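Local coordinates for glycosyl transferase family 9 (Veillonella parvula, PDB 3TOV), which probably transfers a sugar from an activated donor to an acceptor, as a GT-B glycosyltransferase of the heptosyltransferase family, at residues T25-E30 / T155-L160. Numbering follows the deposited sequence.
Sequences TTPFLE and TSNSGL
Pro27 lays its CB over one face of the Asn157 amide, 3.5 Å from Asn157 CG. At the amide's edges, Asn157 OD1 accepts from Gly159 N at 2.7 Å, forming an Asx turn, and ND2 bonds to Tyr298 OH. Both polar ends of the amide are thus satisfied, and its rotation is fixed. With chi1 at 75°, the Asn157 amide is tucked over its own backbone, where OD1 can reach Gly159 N.

The Glu30 carboxylate stands 71° from the amide plane and directs both oxygens at Ser158. Glu30 OE1 takes Ser158 N on its syn lone pair, at 2.8 Å and nearly straight (164°). Glu30 OE2 takes Ser158 OG at 2.9 Å, also from the syn side but out of the carboxylate plane. The extended Glu30 chain carries the acid from the helix to the loop.

Toward Leu160 the contact turns apolar. Pro27 CG touches Leu160 CD2 at 3.7 Å, the two side chains lying side by side. Thr26 CG2 rests on Leu160 CA. The same leucine also packs on His274 and Ile277 of helix 271-277.

Helix 26-35 comes after strand 10-14 and the short helix 19-23. The contact packs the loop after helix 139-149 against this helix of the Rossmann-like N-terminal domain, where the two domains of the GT-B fold meet.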
loop_
_atom_site.group_PDB
_atom_site.type_symbol
_atom_site.label_atom_id
_atom_site.label_comp_id
_atom_site.label_asym_id
_atom_site.label_seq_id
_atom_site.Cartn_x
_atom_site.Cartn_y
_atom_site.Cartn_z
ATOM N N THR A 25 1.873 -1.453 -7.311
ATOM C CA THR A 25 2.354 -2.059 -8.546
ATOM C C THR A 25 1.655 -3.389 -8.762
ATOM O O THR A 25 1.899 -4.082 -9.752
ATOM C CB THR A 25 3.865 -2.329 -8.509
ATOM O OG1 THR A 25 4.154 -3.365 -7.555
ATOM C CG2 THR A 25 4.627 -1.074 -8.147
ATOM N N THR A 26 0.785 -3.745 -7.830
ATOM C CA THR A 26 0.230 -5.085 -7.809
ATOM C C THR A 26 -0.883 -5.351 -8.850
ATOM O O THR A 26 -0.988 -6.475 -9.368
ATOM C CB THR A 26 -0.192 -5.478 -6.374
ATOM O OG1 THR A 26 0.073 -6.871 -6.167
ATOM C CG2 THR A 26 -1.660 -5.172 -6.113
ATOM N N PRO A 27 -1.702 -4.323 -9.169
ATOM C CA PRO A 27 -2.745 -4.440 -10.196
ATOM C C PRO A 27 -2.137 -4.444 -11.605
ATOM O O PRO A 27 -2.597 -5.159 -12.501
ATOM C CB PRO A 27 -3.581 -3.168 -9.994
ATOM C CG PRO A 27 -3.158 -2.597 -8.697
ATOM C CD PRO A 27 -1.732 -2.987 -8.549
ATOM N N PHE A 28 -1.114 -3.620 -11.792
ATOM C CA PHE A 28 -0.246 -3.712 -12.956
ATOM C C PHE A 28 0.257 -5.157 -13.193
ATOM O O PHE A 28 0.344 -5.639 -14.333
ATOM C CB PHE A 28 0.921 -2.745 -12.751
ATOM C CG PHE A 28 2.117 -3.032 -13.598
ATOM C CD1 PHE A 28 2.375 -2.276 -14.726
ATOM C CD2 PHE A 28 2.997 -4.043 -13.257
ATOM C CE1 PHE A 28 3.487 -2.533 -15.506
ATOM C CE2 PHE A 28 4.109 -4.306 -14.036
ATOM C CZ PHE A 28 4.356 -3.550 -15.161
ATOM N N LEU A 29 0.581 -5.849 -12.108
ATOM C CA LEU A 29 1.089 -7.208 -12.208
ATOM C C LEU A 29 0.034 -8.212 -12.614
ATOM O O LEU A 29 0.361 -9.306 -13.092
ATOM C CB LEU A 29 1.669 -7.640 -10.878
ATOM C CG LEU A 29 3.131 -7.307 -10.711
ATOM C CD1 LEU A 29 3.534 -7.719 -9.330
ATOM C CD2 LEU A 29 3.895 -8.063 -11.765
ATOM N N GLU A 30 -1.225 -7.865 -12.365
ATOM C CA GLU A 30 -2.330 -8.703 -12.798
ATOM C C GLU A 30 -2.526 -8.476 -14.282
ATOM O O GLU A 30 -2.688 -9.424 -15.053
ATOM C CB GLU A 30 -3.606 -8.347 -12.058
ATOM C CG GLU A 30 -4.844 -9.000 -12.647
ATOM C CD GLU A 30 -6.148 -8.485 -12.026
ATOM O OE1 GLU A 30 -6.124 -7.413 -11.371
ATOM O OE2 GLU A 30 -7.195 -9.158 -12.189
ATOM N N THR A 155 -7.173 -3.759 -19.496
ATOM C CA THR A 155 -6.517 -3.252 -18.301
ATOM C C THR A 155 -7.384 -3.449 -17.057
ATOM O O THR A 155 -6.968 -3.157 -15.937
ATOM C CB THR A 155 -6.095 -1.764 -18.461
ATOM O OG1 THR A 155 -7.252 -0.944 -18.642
ATOM C CG2 THR A 155 -5.182 -1.594 -19.657
ATOM N N SER A 156 -8.582 -3.975 -17.269
ATOM C CA SER A 156 -9.544 -4.195 -16.201
ATOM C C SER A 156 -8.995 -5.065 -15.093
ATOM O O SER A 156 -9.141 -6.281 -15.148
ATOM C CB SER A 156 -10.751 -4.909 -16.779
ATOM O OG SER A 156 -10.328 -5.937 -17.664
ATOM N N ASN A 157 -8.393 -4.465 -14.074
ATOM C CA ASN A 157 -7.870 -5.245 -12.962
ATOM C C ASN A 157 -8.814 -5.243 -11.767
ATOM O O ASN A 157 -9.803 -4.521 -11.765
ATOM C CB ASN A 157 -6.518 -4.700 -12.534
ATOM C CG ASN A 157 -6.639 -3.419 -11.751
ATOM O OD1 ASN A 157 -6.827 -3.436 -10.531
ATOM N ND2 ASN A 157 -6.531 -2.292 -12.445
ATOM N N SER A 158 -8.484 -6.027 -10.740
ATOM C CA SER A 158 -9.330 -6.162 -9.552
ATOM C C SER A 158 -8.709 -5.623 -8.263
ATOM O O SER A 158 -8.846 -6.213 -7.194
ATOM C CB SER A 158 -9.711 -7.614 -9.355
ATOM O OG SER A 158 -8.634 -8.428 -9.743
ATOM N N GLY A 159 -8.043 -4.485 -8.363
ATOM C CA GLY A 159 -7.596 -3.783 -7.181
ATOM C C GLY A 159 -6.295 -4.323 -6.659
ATOM O O GLY A 159 -5.716 -5.241 -7.237
ATOM N N LEU A 160 -5.833 -3.723 -5.566
ATOM C CA LEU A 160 -4.652 -4.188 -4.855
ATOM C C LEU A 160 -4.903 -5.538 -4.189
ATOM O O LEU A 160 -6.031 -5.886 -3.807
ATOM C CB LEU A 160 -4.241 -3.176 -3.798
ATOM C CG LEU A 160 -4.393 -1.704 -4.161
ATOM C CD1 LEU A 160 -4.124 -0.851 -2.933
ATOM C CD2 LEU A 160 -3.463 -1.317 -5.274
#